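Local coordinates for protein succinate-semialdehyde dehydrogenase (Synechococcus sp., PDB 4ITA) that probably oxidises succinic semialdehyde to succinate using a nicotinamide cofactor, here held as its reduced form NADPH, at residues Leu104-Thr109 and Glu115-Tyr120; Ala128-Asn133 and Phe140-Pro145; Lys283-Phe288 and Ile329-Arg334. All blocks are in the same frame, centred on the assembly; numbering follows the deposited sequence.

Contact 1: residues Leu104-Thr109 and Glu115-Tyr120; sequences LANEYT and ESYVCY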
loop_
_atom_site.group_PDB
_atom_site.type_symbol
_atom_site.label_atom_id
_atom_site.label_comp_id
_atom_site.label_asym_id
_atom_site.label_seq_id
_atom_site.Cartn_x
_atom_site.Cartn_y
_atom_site.Cartn_z
ATOM N N LEU A 104 0.687 7.095 16.844
ATOM C CA LEU A 104 0.529 5.646 16.937
ATOM C C LEU A 104 -0.359 5.195 18.099
ATOM O O LEU A 104 -0.481 3.995 18.358
ATOM C CB LEU A 104 1.900 4.967 17.023
ATOM C CG LEU A 104 2.770 5.074 15.768
ATOM C CD1 LEU A 104 4.156 4.503 16.029
ATOM C CD2 LEU A 104 2.114 4.341 14.594
ATOM N N ALA A 105 -0.974 6.149 18.792
ATOM C CA ALA A 105 -1.851 5.835 19.922
ATOM C C ALA A 105 -3.085 5.039 19.495
ATOM O O ALA A 105 -3.552 5.155 18.356
ATOM C CB ALA A 105 -2.274 7.112 20.626
ATOM N N ASN A 106 -3.608 4.229 20.418
ATOM C CA ASN A 106 -4.835 3.477 20.157
ATOM C C ASN A 106 -5.955 4.397 19.701
ATOM O O ASN A 106 -6.127 5.491 20.241
ATOM C CB ASN A 106 -5.318 2.765 21.417
ATOM C CG ASN A 106 -4.368 1.697 21.905
ATOM O OD1 ASN A 106 -3.426 1.297 21.215
ATOM N ND2 ASN A 106 -4.622 1.213 23.115
ATOM N N GLU A 107 -6.726 3.943 18.723
ATOM C CA GLU A 107 -7.905 4.682 18.287
ATOM C C GLU A 107 -9.142 3.850 18.595
ATOM O O GLU A 107 -9.330 2.773 18.032
ATOM C CB GLU A 107 -7.807 5.033 16.801
ATOM C CG GLU A 107 -6.664 6.012 16.518
ATOM C CD GLU A 107 -6.402 6.261 15.040
ATOM O OE1 GLU A 107 -6.619 5.345 14.223
ATOM O OE2 GLU A 107 -5.961 7.380 14.706
ATOM N N TYR A 108 -9.970 4.341 19.512
ATOM C CA TYR A 108 -11.116 3.582 19.994
ATOM C C TYR A 108 -12.349 3.850 19.147
ATOM O O TYR A 108 -12.589 4.982 18.718
ATOM C CB TYR A 108 -11.387 3.898 21.476
ATOM C CG TYR A 108 -10.267 3.425 22.373
ATOM C CD1 TYR A 108 -9.140 4.207 22.570
ATOM C CD2 TYR A 108 -10.321 2.181 22.988
ATOM C CE1 TYR A 108 -8.099 3.768 23.363
ATOM C CE2 TYR A 108 -9.279 1.733 23.787
ATOM C CZ TYR A 108 -8.175 2.536 23.970
ATOM O OH TYR A 108 -7.129 2.104 24.756
ATOM N N THR A 109 -13.120 2.796 18.897
ATOM C CA THR A 109 -14.367 2.907 18.150
ATOM C C THR A 109 -15.437 2.209 18.969
ATOM O O THR A 109 -15.240 1.083 19.420
ATOM C CB THR A 109 -14.251 2.238 16.768
ATOM O OG1 THR A 109 -13.313 2.968 15.964
ATOM C CG2 THR A 109 -15.605 2.213 16.057
ATOM N N GLU A 115 -14.217 -3.137 25.035
ATOM C CA GLU A 115 -13.210 -2.310 24.395
ATOM C C GLU A 115 -13.037 -2.752 22.964
ATOM O O GLU A 115 -12.890 -3.938 22.696
ATOM C CB GLU A 115 -11.861 -2.398 25.120
ATOM C CG GLU A 115 -11.781 -1.569 26.392
ATOM C CD GLU A 115 -10.367 -1.438 26.921
ATOM O OE1 GLU A 115 -9.418 -1.682 26.152
ATOM O OE2 GLU A 115 -10.203 -1.100 28.111
ATOM N N SER A 116 -13.074 -1.801 22.041
ATOM C CA SER A 116 -12.730 -2.087 20.655
ATOM C C SER A 116 -11.934 -0.926 20.098
ATOM O O SER A 116 -12.312 0.235 20.252
ATOM C CB SER A 116 -13.968 -2.395 19.805
ATOM O OG SER A 116 -14.995 -1.451 20.023
ATOM N N TYR A 117 -10.801 -1.245 19.487
ATOM C CA TYR A 117 -9.893 -0.211 19.024
ATOM C C TYR A 117 -8.943 -0.744 17.982
ATOM O O TYR A 117 -8.876 -1.952 17.735
ATOM C CB TYR A 117 -9.090 0.388 20.191
ATOM C CG TYR A 117 -8.316 -0.599 21.057
ATOM C CD1 TYR A 117 -8.933 -1.263 22.110
ATOM C CD2 TYR A 117 -6.957 -0.839 20.844
ATOM C CE1 TYR A 117 -8.224 -2.151 22.924
ATOM C CE2 TYR A 117 -6.238 -1.725 21.652
ATOM C CZ TYR A 117 -6.877 -2.377 22.690
ATOM O OH TYR A 117 -6.175 -3.255 23.498
ATOM N N VAL A 118 -8.212 0.175 17.371
ATOM C CA VAL A 118 -7.079 -0.189 16.542
ATOM C C VAL A 118 -5.818 0.252 17.272
ATOM O O VAL A 118 -5.748 1.384 17.776
ATOM C CB VAL A 118 -7.154 0.488 15.158
ATOM C CG1 VAL A 118 -5.927 0.147 14.319
ATOM C CG2 VAL A 118 -8.437 0.073 14.426
ATOM N N CYS A 119 -4.840 -0.643 17.360
ATOM C CA CYS A 119 -3.520 -0.274 17.863
ATOM C C CYS A 119 -2.523 -0.454 16.734
ATOM O O CYS A 119 -2.850 -1.043 15.698
ATOM C CB CYS A 119 -3.137 -1.075 19.112
ATOM S SG CYS A 119 -2.947 -2.841 18.877
ATOM N N TYR A 120 -1.322 0.077 16.919
ATOM C CA TYR A 120 -0.356 0.134 15.838
ATOM C C TYR A 120 0.945 -0.472 16.312
ATOM O O TYR A 120 1.514 -0.037 17.305
ATOM C CB TYR A 120 -0.187 1.578 15.354
ATOM C CG TYR A 120 -1.491 2.146 14.841
ATOM C CD1 TYR A 120 -1.917 1.889 13.542
ATOM C CD2 TYR A 120 -2.321 2.899 15.670
ATOM C CE1 TYR A 120 -3.123 2.387 13.076
ATOM C CE2 TYR A 120 -3.532 3.392 15.212
ATOM C CZ TYR A 120 -3.929 3.128 13.917
ATOM O OH TYR A 120 -5.137 3.623 13.456
HETATM O O HOH W 1 -1.359 1.709 19.438
HETATM O O HOH W 2 -7.249 -0.069 26.293
HETATM O O HOH W 3 -14.450 0.866 22.479
#
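Ser116 OG donates to Thr109 O over 2.6 Å, approaching nearly in line with the carbonyl bond, and is also hydrogen-bonded to Thr111 OG1 in the loop that joins the two strands. From there the backbones run as an antiparallel hairpin. Thr109 N donates to Ser116 O, and Glu107 and Val118 form a hydrogen-bonded pair in which Glu107 N reaches Val118 O at 2.9 Å and Val118 N reaches Glu107 O in return. Between these rungs sits the non-hydrogen-bonded pair Tyr108 and Tyr117, whose side chains lie side by side on one face of the sheet. Tyr117 CB stands over the face of the Tyr108 ring, 4.0 Å from its centroid, while the two ring planes meet at 45°. With its CG between backbone N and carbonyl carbon (chi1 54°), Tyr117 also brings its ring alongside the Asn106 amide, the planes 24° apart. That amide is held at both ends: ND2 donates in its own plane to Tyr108 OH at 3.1 Å, and OD1 accepts a hydrogen bond from a water, 2.8 Å away, that also donates to Leu104 O and accepts from Tyr120 N. With an alanine here, this water and the Tyr108 hydroxyl would probably each lose a partner, and part of the Tyr117 ring would be uncovered. Glu107 OE1 meets Tyr120 OH at the ring edge, at a doubtfully short 2.4 Å, and Glu107 OE2 makes a salt bridge to Arg445. Besides its backbone ladder, the short two-residue strand is thus tied by side-chain and water bonds.

Contact 2: residues Ala128-Asn133 and Phe140-Pro145; sequences AVMPWN and FRFAAP. With NDP (NADPH dihydro-nicotinamide-adenine-dinucleotide phosphate), chain C.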
loop_
_atom_site.group_PDB
_atom_site.type_symbol
_atom_site.label_atom_id
_atom_site.label_comp_id
_atom_site.label_asym_id
_atom_site.label_seq_id
_atom_site.Cartn_x
_atom_site.Cartn_y
_atom_site.Cartn_z
ATOM N N ALA A 128 14.867 -0.444 2.676
ATOM C CA ALA A 128 14.780 0.820 1.954
ATOM C C ALA A 128 15.840 0.894 0.865
ATOM O O ALA A 128 17.022 0.652 1.118
ATOM C CB ALA A 128 14.939 1.968 2.894
ATOM N N VAL A 129 15.411 1.251 -0.339
ATOM C CA VAL A 129 16.306 1.481 -1.465
ATOM C C VAL A 129 16.222 2.961 -1.809
ATOM O O VAL A 129 15.131 3.482 -2.079
ATOM C CB VAL A 129 15.912 0.627 -2.685
ATOM C CG1 VAL A 129 16.780 0.982 -3.896
ATOM C CG2 VAL A 129 16.031 -0.852 -2.353
ATOM N N MET A 130 17.364 3.642 -1.774
ATOM C CA MET A 130 17.398 5.105 -1.841
ATOM C C MET A 130 18.317 5.627 -2.946
ATOM O O MET A 130 19.242 4.941 -3.364
ATOM C CB MET A 130 17.817 5.680 -0.484
ATOM C CG MET A 130 16.765 5.470 0.611
ATOM S SD MET A 130 15.232 6.450 0.436
ATOM C CE MET A 130 13.978 5.208 0.762
ATOM N N PRO A 131 18.059 6.854 -3.427
ATOM C CA PRO A 131 18.838 7.433 -4.526
ATOM C C PRO A 131 19.907 8.430 -4.068
ATOM O O PRO A 131 19.890 8.898 -2.926
ATOM C CB PRO A 131 17.768 8.167 -5.330
ATOM C CG PRO A 131 16.893 8.719 -4.267
ATOM C CD PRO A 131 16.840 7.647 -3.169
ATOM N N TRP A 132 20.821 8.776 -4.973
ATOM C CA TRP A 132 21.913 9.667 -4.617
ATOM C C TRP A 132 21.515 11.142 -4.527
ATOM O O TRP A 132 22.302 11.939 -4.042
ATOM C CB TRP A 132 23.108 9.499 -5.573
ATOM C CG TRP A 132 22.733 9.550 -7.029
ATOM C CD1 TRP A 132 22.659 8.489 -7.885
ATOM C CD2 TRP A 132 22.373 10.711 -7.801
ATOM N NE1 TRP A 132 22.283 8.911 -9.133
ATOM C CE2 TRP A 132 22.094 10.266 -9.107
ATOM C CE3 TRP A 132 22.272 12.075 -7.516
ATOM C CZ2 TRP A 132 21.708 11.142 -10.129
ATOM C CZ3 TRP A 132 21.872 12.944 -8.533
ATOM C CH2 TRP A 132 21.599 12.470 -9.820
ATOM N N ASN A 133 20.327 11.527 -4.993
ATOM C CA ASN A 133 20.076 12.967 -5.150
ATOM C C ASN A 133 19.881 13.752 -3.856
ATOM O O ASN A 133 20.272 14.915 -3.775
ATOM C CB ASN A 133 18.993 13.271 -6.198
ATOM C CG ASN A 133 17.606 12.894 -5.751
ATOM O OD1 ASN A 133 17.408 11.954 -4.976
ATOM N ND2 ASN A 133 16.617 13.632 -6.247
ATOM N N PHE A 140 16.647 9.849 6.062
ATOM C CA PHE A 140 15.995 10.223 7.307
ATOM C C PHE A 140 14.483 10.344 7.172
ATOM O O PHE A 140 13.756 10.061 8.125
ATOM C CB PHE A 140 16.645 11.465 7.915
ATOM C CG PHE A 140 17.979 11.173 8.542
ATOM C CD1 PHE A 140 18.050 10.567 9.791
ATOM C CD2 PHE A 140 19.158 11.455 7.872
ATOM C CE1 PHE A 140 19.273 10.268 10.370
ATOM C CE2 PHE A 140 20.387 11.159 8.440
ATOM C CZ PHE A 140 20.445 10.568 9.700
ATOM N N ARG A 141 14.009 10.702 5.984
ATOM C CA ARG A 141 12.578 10.742 5.700
ATOM C C ARG A 141 11.897 9.401 6.007
ATOM O O ARG A 141 10.807 9.376 6.589
ATOM C CB ARG A 141 12.328 11.154 4.242
ATOM C CG ARG A 141 10.864 11.223 3.858
ATOM C CD ARG A 141 10.680 11.760 2.440
ATOM N NE ARG A 141 11.058 10.789 1.420
ATOM C CZ ARG A 141 10.811 10.939 0.121
ATOM N NH1 ARG A 141 10.205 12.034 -0.320
ATOM N NH2 ARG A 141 11.188 10.003 -0.743
ATOM N N PHE A 142 12.518 8.288 5.615
ATOM C CA PHE A 142 11.921 6.994 5.941
ATOM C C PHE A 142 12.394 6.490 7.307
ATOM O O PHE A 142 11.638 5.832 8.024
ATOM C CB PHE A 142 12.170 5.936 4.843
ATOM C CG PHE A 142 13.424 5.148 5.049
ATOM C CD1 PHE A 142 13.440 4.036 5.878
ATOM C CD2 PHE A 142 14.600 5.536 4.434
ATOM C CE1 PHE A 142 14.610 3.331 6.098
ATOM C CE2 PHE A 142 15.777 4.837 4.643
ATOM C CZ PHE A 142 15.784 3.740 5.486
ATOM N N ALA A 143 13.639 6.782 7.670
ATOM C CA ALA A 143 14.219 6.161 8.861
ATOM C C ALA A 143 13.645 6.695 10.166
ATOM O O ALA A 143 13.406 5.931 11.098
ATOM C CB ALA A 143 15.742 6.276 8.865
ATOM N N ALA A 144 13.417 8.004 10.242
ATOM C CA ALA A 144 12.858 8.585 11.461
ATOM C C ALA A 144 11.514 7.941 11.871
ATOM O O ALA A 144 11.391 7.474 12.999
ATOM C CB ALA A 144 12.763 10.119 11.352
ATOM N N PRO A 145 10.518 7.875 10.961
ATOM C CA PRO A 145 9.278 7.213 11.391
ATOM C C PRO A 145 9.430 5.708 11.591
ATOM O O PRO A 145 8.779 5.161 12.487
ATOM C CB PRO A 145 8.290 7.526 10.254
ATOM C CG PRO A 145 9.146 7.816 9.068
ATOM C CD PRO A 145 10.385 8.470 9.617
HETATM P PA NDP C . 17.846 4.769 -9.900
HETATM O O1A NDP C . 16.456 4.200 -9.899
HETATM O O2A NDP C . 18.807 4.395 -10.994
HETATM O O5B NDP C . 18.545 4.390 -8.511
HETATM C C5B NDP C . 17.892 4.586 -7.250
HETATM C C4B NDP C . 18.223 3.448 -6.288
HETATM O O4B NDP C . 17.673 2.233 -6.804
HETATM C C3B NDP C . 19.717 3.184 -6.147
HETATM O O3B NDP C . 19.973 2.687 -4.827
HETATM C C2B NDP C . 19.959 2.078 -7.155
HETATM O O2B NDP C . 21.098 1.279 -6.864
HETATM C C1B NDP C . 18.714 1.263 -6.939
HETATM N N9A NDP C . 18.322 0.405 -8.067
HETATM C C8A NDP C . 18.403 0.664 -9.387
HETATM N N7A NDP C . 17.899 -0.373 -10.098
HETATM C C5A NDP C . 17.471 -1.293 -9.220
HETATM C C6A NDP C . 16.838 -2.621 -9.277
HETATM N N6A NDP C . 16.547 -3.177 -10.470
HETATM N N1A NDP C . 16.569 -3.234 -8.109
HETATM C C2A NDP C . 16.849 -2.686 -6.919
HETATM N N3A NDP C . 17.430 -1.484 -6.786
HETATM C C4A NDP C . 17.749 -0.771 -7.885
HETATM O O3 NDP C . 17.600 6.373 -9.799
HETATM P PN NDP C . 18.395 7.665 -10.379
HETATM O O1N NDP C . 18.875 7.437 -11.795
HETATM O O2N NDP C . 19.352 8.114 -9.309
HETATM O O5D NDP C . 17.196 8.738 -10.452
HETATM C C5D NDP C . 16.569 9.200 -9.264
HETATM C C4D NDP C . 15.061 9.110 -9.413
HETATM O O4D NDP C . 14.440 9.180 -8.121
HETATM C C3D NDP C . 14.475 10.250 -10.221
HETATM O O3D NDP C . 13.471 9.757 -11.115
HETATM C C2D NDP C . 13.905 11.134 -9.128
HETATM O O2D NDP C . 12.887 11.988 -9.652
HETATM C C1D NDP C . 13.354 10.109 -8.159
HETATM N N1N NDP C . 13.123 10.729 -6.847
HETATM C C2N NDP C . 11.966 10.524 -6.194
HETATM C C3N NDP C . 11.543 11.434 -5.226
HETATM C C7N NDP C . 10.274 11.223 -4.454
HETATM O O7N NDP C . 10.299 11.389 -3.236
HETATM N N7N NDP C . 9.162 10.873 -5.094
HETATM C C4N NDP C . 12.345 12.678 -4.927
HETATM C C5N NDP C . 13.731 12.477 -5.333
HETATM C C6N NDP C . 14.063 11.511 -6.278
HETATM P P2B NDP C . 22.488 1.477 -7.643
HETATM O O1X NDP C . 23.351 0.420 -7.016
HETATM O O2X NDP C . 22.208 1.219 -9.105
HETATM O O3X NDP C . 22.986 2.865 -7.373
#
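Ala128 CB presses onto one face of the Phe142 ring, 3.4 Å from the centroid and only 3.3 Å from Phe142 CZ, as a close CH-pi contact. The methyl of Ala143 lies over the opposite face, so the ring is clasped between the end of strand 115-129 and its own helix. A chi1 of 90°, well off the +60° position, turns the Phe142 ring to the strand. Met130 fits more loosely. Its bent chain crosses the ring at a slant, CE 3.7 Å from Phe142 CD2 and SD 5.3 Å from the ring centroid, an oblique Met-aromatic contact. Beyond this apolar seam the same two segments turn polar where they meet the NADPH. Met130 O accepts a 2.8 Å bond from O3B of the adenosine ribose, and Arg141, bent at chi3, presents its guanidinium edge so that NH1 and NH2 both donate to the carboxamide O7N, each at 3.0 Å. Apolar packing thus joins strand to helix in this beta-alpha-beta unit, while two N-H groups of Arg141 share one carboxamide oxygen of the nicotinamide, which would probably polarise its C=O.

Contact 3: residues Lys283-Phe288 and Ile329-Arg334; sequences KLHLKF and ILLGGR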
loop_
_atom_site.group_PDB
_atom_site.type_symbol
_atom_site.label_atom_id
_atom_site.label_comp_id
_atom_site.label_asym_id
_atom_site.label_seq_id
_atom_site.Cartn_x
_atom_site.Cartn_y
_atom_site.Cartn_z
ATOM N N LYS A 283 12.397 36.985 -18.684
ATOM C CA LYS A 283 12.905 37.057 -17.321
ATOM C C LYS A 283 13.492 35.725 -16.846
ATOM O O LYS A 283 14.485 35.709 -16.114
ATOM C CB LYS A 283 11.830 37.590 -16.368
ATOM C CG LYS A 283 11.557 39.075 -16.595
ATOM C CD LYS A 283 10.452 39.628 -15.710
ATOM C CE LYS A 283 10.423 41.150 -15.799
ATOM N NZ LYS A 283 9.252 41.732 -15.094
ATOM N N LEU A 284 12.903 34.613 -17.284
ATOM C CA LEU A 284 13.418 33.292 -16.924
ATOM C C LEU A 284 14.771 33.071 -17.598
ATOM O O LEU A 284 15.728 32.589 -16.986
ATOM C CB LEU A 284 12.430 32.207 -17.361
ATOM C CG LEU A 284 12.743 30.799 -16.852
ATOM C CD1 LEU A 284 12.351 30.678 -15.391
ATOM C CD2 LEU A 284 12.040 29.746 -17.702
ATOM N N HIS A 285 14.831 33.432 -18.876
ATOM C CA HIS A 285 16.053 33.396 -19.670
ATOM C C HIS A 285 17.168 34.177 -18.965
ATOM O O HIS A 285 18.264 33.663 -18.754
ATOM C CB HIS A 285 15.738 34.006 -21.043
ATOM C CG HIS A 285 16.849 33.916 -22.040
ATOM N ND1 HIS A 285 16.714 34.387 -23.327
ATOM C CD2 HIS A 285 18.104 33.413 -21.954
ATOM C CE1 HIS A 285 17.835 34.180 -23.991
ATOM N NE2 HIS A 285 18.697 33.591 -23.179
ATOM N N LEU A 286 16.875 35.412 -18.572
ATOM C CA LEU A 286 17.844 36.246 -17.865
ATOM C C LEU A 286 18.309 35.628 -16.544
ATOM O O LEU A 286 19.499 35.643 -16.231
ATOM C CB LEU A 286 17.243 37.634 -17.625
ATOM C CG LEU A 286 17.001 38.452 -18.901
ATOM C CD1 LEU A 286 16.089 39.638 -18.600
ATOM C CD2 LEU A 286 18.317 38.926 -19.495
ATOM N N LYS A 287 17.375 35.078 -15.771
ATOM C CA LYS A 287 17.735 34.500 -14.480
ATOM C C LYS A 287 18.626 33.267 -14.662
ATOM O O LYS A 287 19.639 33.109 -13.978
ATOM C CB LYS A 287 16.477 34.164 -13.670
ATOM C CG LYS A 287 16.701 34.121 -12.166
ATOM C CD LYS A 287 17.008 35.512 -11.617
ATOM C CE LYS A 287 17.569 35.448 -10.202
ATOM N NZ LYS A 287 18.124 36.762 -9.756
ATOM N N PHE A 288 18.269 32.398 -15.604
ATOM C CA PHE A 288 19.076 31.205 -15.860
ATOM C C PHE A 288 20.468 31.603 -16.350
ATOM O O PHE A 288 21.466 30.976 -15.978
ATOM C CB PHE A 288 18.429 30.314 -16.924
ATOM C CG PHE A 288 17.361 29.368 -16.413
ATOM C CD1 PHE A 288 16.390 29.782 -15.515
ATOM C CD2 PHE A 288 17.300 28.070 -16.907
ATOM C CE1 PHE A 288 15.393 28.900 -15.088
ATOM C CE2 PHE A 288 16.306 27.190 -16.485
ATOM C CZ PHE A 288 15.354 27.610 -15.579
ATOM N N ILE A 329 16.790 25.962 -28.797
ATOM C CA ILE A 329 17.565 26.235 -27.596
ATOM C C ILE A 329 17.604 27.739 -27.370
ATOM O O ILE A 329 18.144 28.490 -28.188
ATOM C CB ILE A 329 19.017 25.742 -27.726
ATOM C CG1 ILE A 329 19.068 24.234 -27.970
ATOM C CG2 ILE A 329 19.818 26.111 -26.477
ATOM C CD1 ILE A 329 20.469 23.705 -28.261
ATOM N N LEU A 330 17.035 28.186 -26.261
ATOM C CA LEU A 330 17.079 29.597 -25.909
ATOM C C LEU A 330 18.359 29.893 -25.129
ATOM O O LEU A 330 18.898 31.002 -25.188
ATOM C CB LEU A 330 15.837 29.959 -25.088
ATOM C CG LEU A 330 15.569 31.425 -24.745
ATOM C CD1 LEU A 330 15.383 32.258 -26.007
ATOM C CD2 LEU A 330 14.346 31.534 -23.854
ATOM N N LEU A 331 18.854 28.881 -24.423
ATOM C CA LEU A 331 20.016 29.013 -23.562
ATOM C C LEU A 331 20.614 27.634 -23.298
ATOM O O LEU A 331 19.869 26.678 -23.102
ATOM C CB LEU A 331 19.594 29.636 -22.230
ATOM C CG LEU A 331 20.740 29.908 -21.257
ATOM C CD1 LEU A 331 21.510 31.155 -21.683
ATOM C CD2 LEU A 331 20.231 30.069 -19.852
ATOM N N GLY A 332 21.942 27.528 -23.286
ATOM C CA GLY A 332 22.618 26.293 -22.905
ATOM C C GLY A 332 22.567 25.211 -23.965
ATOM O O GLY A 332 22.815 25.469 -25.146
ATOM N N GLY A 333 22.285 23.980 -23.550
ATOM C CA GLY A 333 22.022 22.920 -24.509
ATOM C C GLY A 333 23.188 22.047 -24.938
ATOM O O GLY A 333 23.048 21.230 -25.847
ATOM N N ARG A 334 24.336 22.203 -24.289
ATOM C CA ARG A 334 25.464 21.306 -24.532
ATOM C C ARG A 334 26.351 21.244 -23.302
ATOM O O ARG A 334 26.411 22.207 -22.541
ATOM C CB ARG A 334 26.263 21.720 -25.782
ATOM C CG ARG A 334 26.633 23.190 -25.880
ATOM C CD ARG A 334 27.183 23.509 -27.270
ATOM N NE ARG A 334 26.294 23.027 -28.326
ATOM C CZ ARG A 334 25.247 23.702 -28.797
ATOM N NH1 ARG A 334 24.950 24.899 -28.308
ATOM N NH2 ARG A 334 24.495 23.178 -29.755
#
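This is a largely apolar contact between a helix and the edge strand of a sheet: His285 and Phe288 of helix 274-289 meet Leu330 and Leu331 at the end of strand 328-331, an outermost strand of its seven-stranded sheet. The backbones stay well apart, 7.1 Å between the CA atoms of His285 and Leu331, and side chains bridge the gap. The imidazole does most of the work. With CG anti to the backbone N (chi1 -174°), the His285 imidazole reaches the strand and lays one ring face under Leu330, whose CG sits 3.7 Å from the ring centroid and offset to the side of ND1 and CE1. Leu331 comes to the same ring from its edge, CD1 4.0 Å from His285 NE2. Although NE2 also lies 3.3 Å from Leu330 O, the angle is too poor for a hydrogen bond, so the ring is held across this contact by shape and CH-pi contact. One helical turn on, Leu331 CD2 meets Phe288 CB at 3.4 Å; only the root of that side chain takes part, because the ring instead packs on Thr253 of helix 245-257 and Ile347 of strand 346-349. The two leucines can both face the helix because the chain turns a corner at Leu330. Backbone bonds from Leu330 and Leu331 to Ile347 tie the corner back to the neighbouring strand, and Leu330 also rests on Leu281. Helix packed on a largely parallel sheet, with an antiparallel strand added at its edge, is the layered alpha/beta build of the catalytic domain in aldehyde dehydrogenases.

Overall arrangement
Following the chain from the N terminus, contact 1 comes first, closing a five-residue loop into the hairpin that follows helix 79-103. The second strand of that hairpin, 115-129, runs on to contact 2, where its far end meets helix 137-149, with six residues between the two segments; the centres of contacts 1 and 2 are about 28 Å apart, and both reach the same sheet. Contact 3 closes a longer excursion of 40 residues, which includes helix 309-325, and belongs to the other large sheet. The three follow in series, none nested or crossed. Contact 1 lies near the second subunit, contact 2 beside the cofactor, and contact 3 on the opposite side of the chain's centre from contact 1.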